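Local structure of coiled-coil quantitatively-enriched protein 1 (Schizosaccharomyces pombe, 7CUJ) at residues A[222-227]-A[233-238]; A[210-215]-A[305-310]. The protein links telomeres to the meiotic centrosome in fission yeast, forms part of the meiotic bouquet, and is required for telomere length regulation and chromosome segregation. One frame throughout, in Å; residues are numbered along the deposited sequence.

Interaction 1: residues A[222-227]-A[233-238]; sequences KCFQSS and LVNIVG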
loop_
_atom_site.group_PDB
_atom_site.type_symbol
_atom_site.label_atom_id
_atom_site.label_comp_id
_atom_site.label_asym_id
_atom_site.label_seq_id
_atom_site.Cartn_x
_atom_site.Cartn_y
_atom_site.Cartn_z
ATOM N N LYS A 222 14.592 15.673 15.832
ATOM C CA LYS A 222 15.624 16.582 16.309
ATOM C C LYS A 222 15.903 17.670 15.269
ATOM O O LYS A 222 15.973 18.846 15.620
ATOM C CB LYS A 222 16.864 15.801 16.771
ATOM C CG LYS A 222 18.223 16.388 16.405
ATOM C CD LYS A 222 18.624 17.612 17.199
ATOM C CE LYS A 222 19.633 18.472 16.467
ATOM N NZ LYS A 222 19.947 19.714 17.217
ATOM N N CYS A 223 16.026 17.273 13.994
ATOM C CA CYS A 223 16.476 18.165 12.934
ATOM C C CYS A 223 15.366 19.111 12.477
ATOM O O CYS A 223 15.648 20.105 11.812
ATOM C CB CYS A 223 17.006 17.382 11.737
ATOM S SG CYS A 223 18.570 16.528 12.067
ATOM N N PHE A 224 14.110 18.798 12.824
ATOM C CA PHE A 224 12.981 19.619 12.410
ATOM C C PHE A 224 12.218 20.142 13.626
ATOM O O PHE A 224 11.122 20.679 13.483
ATOM C CB PHE A 224 12.092 18.874 11.407
ATOM C CG PHE A 224 12.768 18.564 10.095
ATOM C CD1 PHE A 224 13.462 17.375 9.922
ATOM C CD2 PHE A 224 12.732 19.464 9.039
ATOM C CE1 PHE A 224 14.099 17.088 8.724
ATOM C CE2 PHE A 224 13.367 19.176 7.838
ATOM C CZ PHE A 224 14.052 17.990 7.684
ATOM N N GLN A 225 12.821 19.997 14.812
ATOM C CA GLN A 225 12.299 20.576 16.042
ATOM C C GLN A 225 12.055 22.069 15.845
ATOM O O GLN A 225 11.037 22.598 16.285
ATOM C CB GLN A 225 13.308 20.405 17.178
ATOM C CG GLN A 225 13.103 19.153 18.018
ATOM C CD GLN A 225 14.031 19.131 19.208
ATOM O OE1 GLN A 225 15.219 19.429 19.102
ATOM N NE2 GLN A 225 13.486 18.773 20.358
ATOM N N SER A 226 13.006 22.724 15.168
ATOM C CA SER A 226 13.060 24.167 14.997
ATOM C C SER A 226 11.783 24.720 14.362
ATOM O O SER A 226 11.471 25.897 14.537
ATOM C CB SER A 226 14.279 24.555 14.197
ATOM O OG SER A 226 14.429 23.707 13.067
ATOM N N SER A 227 11.050 23.866 13.634
ATOM C CA SER A 227 9.885 24.297 12.876
ATOM C C SER A 227 8.588 24.092 13.664
ATOM O O SER A 227 8.033 25.056 14.192
ATOM C CB SER A 227 9.838 23.641 11.514
ATOM O OG SER A 227 9.888 22.227 11.623
ATOM N N LEU A 233 5.405 17.081 10.105
ATOM C CA LEU A 233 5.128 15.656 9.994
ATOM C C LEU A 233 5.676 15.125 8.673
ATOM O O LEU A 233 6.309 14.073 8.640
ATOM C CB LEU A 233 3.620 15.406 10.112
ATOM C CG LEU A 233 3.009 15.653 11.493
ATOM C CD1 LEU A 233 1.520 15.347 11.484
ATOM C CD2 LEU A 233 3.710 14.827 12.564
ATOM N N VAL A 234 5.453 15.886 7.595
ATOM C CA VAL A 234 5.835 15.479 6.251
ATOM C C VAL A 234 7.345 15.241 6.186
ATOM O O VAL A 234 7.788 14.242 5.620
ATOM C CB VAL A 234 5.323 16.482 5.195
ATOM C CG1 VAL A 234 6.059 16.377 3.868
ATOM C CG2 VAL A 234 3.823 16.345 4.975
ATOM N N ASN A 235 8.120 16.138 6.809
ATOM C CA ASN A 235 9.573 16.118 6.716
ATOM C C ASN A 235 10.175 14.957 7.507
ATOM O O ASN A 235 11.065 14.276 6.999
ATOM C CB ASN A 235 10.191 17.471 7.073
ATOM C CG ASN A 235 10.029 18.495 5.969
ATOM O OD1 ASN A 235 10.188 18.177 4.792
ATOM N ND2 ASN A 235 9.719 19.729 6.338
ATOM N N ILE A 236 9.693 14.733 8.740
ATOM C CA ILE A 236 10.235 13.681 9.590
ATOM C C ILE A 236 9.915 12.302 9.008
ATOM O O ILE A 236 10.702 11.372 9.179
ATOM C CB ILE A 236 9.809 13.816 11.072
ATOM C CG1 ILE A 236 8.309 13.586 11.283
ATOM C CG2 ILE A 236 10.276 15.141 11.660
ATOM C CD1 ILE A 236 7.892 13.493 12.736
ATOM N N VAL A 237 8.770 12.184 8.322
ATOM C CA VAL A 237 8.391 10.937 7.672
ATOM C C VAL A 237 9.271 10.734 6.440
ATOM O O VAL A 237 9.811 9.648 6.233
ATOM C CB VAL A 237 6.894 10.896 7.308
ATOM C CG1 VAL A 237 6.562 9.716 6.405
ATOM C CG2 VAL A 237 6.013 10.880 8.547
ATOM N N GLY A 238 9.405 11.797 5.637
ATOM C CA GLY A 238 10.176 11.768 4.405
ATOM C C GLY A 238 11.623 11.349 4.645
ATOM O O GLY A 238 12.143 10.480 3.947
HETATM O O HOH W 1 9.524 21.358 8.583
#
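Phe224 and Ile236 bring the two segments nearest each other, with CA atoms 7.1 Å apart. Phe224 is the first residue to leave helical geometry at the end of helix 217-223. Residues 233-238 lie in the next helix, 232-243, so the contact joins consecutive helices across their short connection.

The Phe224 ring carries most of it. CB of Asn235 sits over one ring face, 3.8 Å from the centroid and 15° off the ring normal, a CH-pi contact. The Asn235 side chain crosses the phenylalanine at about a right angle, with its amide plane 21° from the ring plane. CG of Phe224 lies anti to the carbonyl carbon (chi1 -65°), which sends the ring toward helix 232-243. CG2 of Ile236 adds a looser apolar touch, 4.2 Å from CB of Phe224.

Ser227 OG donates a hydrogen bond to Phe224 O at 2.7 Å, and Ser227 N reaches the same oxygen. A water accepts from Asn235 ND2 at 2.8 Å and donates to Ser227 OG. OD1 of Asn235 accepts from the backbone N atoms of Val315 and Ala316 near this chain's end. Replacing Phe224 with an alanine would probably leave Asn235 CB without the ring face it covers and weaken the join between the helices.

The direct contact is apolar. The one water link is less certain, since it ends on poorly ordered Ser227. Asn235 serves both.

Interaction 2: residues A[210-215]-A[305-310]; sequences RLIHLG and PPLMDL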
loop_
_atom_site.group_PDB
_atom_site.type_symbol
_atom_site.label_atom_id
_atom_site.label_comp_id
_atom_site.label_asym_id
_atom_site.label_seq_id
_atom_site.Cartn_x
_atom_site.Cartn_y
_atom_site.Cartn_z
ATOM N N ARG A 210 19.866 13.637 26.066
ATOM C CA ARG A 210 18.922 12.950 25.198
ATOM C C ARG A 210 19.626 11.799 24.485
ATOM O O ARG A 210 20.622 12.008 23.797
ATOM C CB ARG A 210 18.306 13.914 24.179
ATOM C CG ARG A 210 17.420 14.992 24.788
ATOM C CD ARG A 210 16.579 15.678 23.729
ATOM N NE ARG A 210 17.381 16.414 22.760
ATOM C CZ ARG A 210 16.908 16.956 21.642
ATOM N NH1 ARG A 210 15.626 16.845 21.341
ATOM N NH2 ARG A 210 17.716 17.610 20.829
ATOM N N LEU A 211 19.100 10.587 24.679
ATOM C CA LEU A 211 19.519 9.419 23.922
ATOM C C LEU A 211 18.725 9.409 22.618
ATOM O O LEU A 211 17.506 9.240 22.629
ATOM C CB LEU A 211 19.239 8.163 24.758
ATOM C CG LEU A 211 20.284 7.766 25.807
ATOM C CD1 LEU A 211 20.997 8.967 26.410
ATOM C CD2 LEU A 211 19.662 6.907 26.895
ATOM N N ILE A 212 19.434 9.629 21.503
ATOM C CA ILE A 212 18.821 9.741 20.192
ATOM C C ILE A 212 19.495 8.742 19.257
ATOM O O ILE A 212 20.705 8.800 19.052
ATOM C CB ILE A 212 18.915 11.188 19.664
ATOM C CG1 ILE A 212 18.131 12.159 20.555
ATOM C CG2 ILE A 212 18.453 11.260 18.215
ATOM C CD1 ILE A 212 18.323 13.620 20.215
ATOM N N HIS A 213 18.698 7.828 18.694
ATOM C CA HIS A 213 19.223 6.841 17.765
ATOM C C HIS A 213 19.534 7.495 16.421
ATOM O O HIS A 213 18.696 8.202 15.862
ATOM C CB HIS A 213 18.273 5.647 17.621
ATOM C CG HIS A 213 18.625 4.503 18.509
ATOM N ND1 HIS A 213 17.736 3.981 19.424
ATOM C CD2 HIS A 213 19.762 3.787 18.631
ATOM C CE1 HIS A 213 18.309 2.988 20.073
ATOM N NE2 HIS A 213 19.551 2.846 19.603
ATOM N N LEU A 214 20.749 7.239 15.924
ATOM C CA LEU A 214 21.208 7.778 14.654
ATOM C C LEU A 214 20.391 7.160 13.520
ATOM O O LEU A 214 20.322 5.936 13.390
ATOM C CB LEU A 214 22.703 7.485 14.481
ATOM C CG LEU A 214 23.662 8.309 15.344
ATOM C CD1 LEU A 214 25.019 7.628 15.441
ATOM C CD2 LEU A 214 23.828 9.713 14.787
ATOM N N GLY A 215 19.761 8.036 12.727
ATOM C CA GLY A 215 19.054 7.643 11.518
ATOM C C GLY A 215 17.603 7.244 11.780
ATOM O O GLY A 215 16.907 6.831 10.856
ATOM N N PRO A 305 30.351 15.013 19.182
ATOM C CA PRO A 305 29.917 15.819 18.042
ATOM C C PRO A 305 28.392 15.859 18.078
ATOM O O PRO A 305 27.760 14.940 18.595
ATOM C CB PRO A 305 30.406 15.024 16.823
ATOM C CG PRO A 305 30.482 13.596 17.318
ATOM C CD PRO A 305 30.895 13.707 18.773
ATOM N N PRO A 306 27.748 16.923 17.548
ATOM C CA PRO A 306 26.290 16.994 17.531
ATOM C C PRO A 306 25.777 16.023 16.471
ATOM O O PRO A 306 26.552 15.527 15.659
ATOM C CB PRO A 306 26.029 18.454 17.131
ATOM C CG PRO A 306 27.217 18.819 16.272
ATOM C CD PRO A 306 28.381 18.087 16.906
ATOM N N LEU A 307 24.473 15.738 16.500
ATOM C CA LEU A 307 23.875 14.890 15.482
ATOM C C LEU A 307 23.973 15.598 14.136
ATOM O O LEU A 307 23.757 16.808 14.062
ATOM C CB LEU A 307 22.416 14.612 15.855
ATOM C CG LEU A 307 22.215 13.724 17.080
ATOM C CD1 LEU A 307 20.806 13.882 17.621
ATOM C CD2 LEU A 307 22.496 12.268 16.747
ATOM N N MET A 308 24.316 14.838 13.086
ATOM C CA MET A 308 24.470 15.411 11.756
ATOM C C MET A 308 23.115 15.903 11.252
ATOM O O MET A 308 22.085 15.313 11.559
ATOM C CB MET A 308 25.102 14.432 10.757
ATOM C CG MET A 308 24.283 13.187 10.478
ATOM S SD MET A 308 25.063 12.152 9.210
ATOM C CE MET A 308 26.509 11.565 10.093
ATOM N N ASP A 309 23.135 17.008 10.500
ATOM C CA ASP A 309 21.922 17.688 10.071
ATOM C C ASP A 309 21.333 16.964 8.863
ATOM O O ASP A 309 22.056 16.636 7.925
ATOM C CB ASP A 309 22.193 19.165 9.770
ATOM C CG ASP A 309 20.941 20.014 9.613
ATOM O OD1 ASP A 309 19.825 19.454 9.685
ATOM O OD2 ASP A 309 21.089 21.235 9.426
ATOM N N LEU A 310 20.012 16.744 8.891
ATOM C CA LEU A 310 19.333 15.980 7.854
ATOM C C LEU A 310 18.378 16.869 7.057
ATOM O O LEU A 310 17.514 16.358 6.345
ATOM C CB LEU A 310 18.567 14.817 8.497
ATOM C CG LEU A 310 19.393 13.815 9.302
ATOM C CD1 LEU A 310 18.478 12.832 10.021
ATOM C CD2 LEU A 310 20.386 13.075 8.417
#
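The two methyls of Leu307 meet Ile212 and Leu214 across this contact. The second segment, 305-310, is an irregular run that follows helix 275-294. The first, 210-215, is the end of strand 208-213 and the turn after it. That strand is an inner one of the parallel sheet, hydrogen-bonded to strand 11-16.

Leu307 points its side chain at the strand end. Its CG is anti to the carbonyl carbon (chi1 -69°), and the methyls fork to different partners. CD1 goes to Ile212, 3.6 Å from CG2, and is equally close to CD1 of that residue. CD2 goes to Leu214, 3.5 Å from its CD2. Both side chains cross Leu307 obliquely. CD1 of Ile212 also lies over the centre of one face of the Arg210 guanidinium, 3.8 Å above its plane. That arginine forms a salt bridge with Asp13 of strand 11-16, which the Leu307 side chain also touches.

At Met308 the backbone meets helix 217-223. Met308 O accepts from His219 NE2, while ND1 of the same imidazole is hydrogen-bonded to Gly215 N. His219 thus ties both segments together. Asp309 OD1 accepts a hydrogen bond from Ala311 N. Leu310 next turns its side chain back inward, against His219.

No hydrogen bond runs directly between the segments. The direct join is made of aliphatic carbons, so it probably rests largely on how the methyls of Leu307 fit. Polar anchoring comes from His219 at its border.

Overall arrangement
Both contacts lie in one alpha/beta piece of a longer protein. Both are buried, although Leu214 in interaction 2 stays partly exposed. Interaction 2 is nearer the middle of the chain, about 10 Å from its centre against 16 Å for interaction 1. It fastens the run after helix 275-294 to one strand of the parallel sheet. Interaction 1 joins two successive helices beyond that sheet. Strand 208-213 leads into helix 217-223, so interaction 1 is nested in the loop that interaction 2 closes. They touch where Cys223 and Lys222 pack on residues 305-310 and on Arg210. Interaction 2 is purely aliphatic across its segments. Interaction 1 adds a ring face and a water.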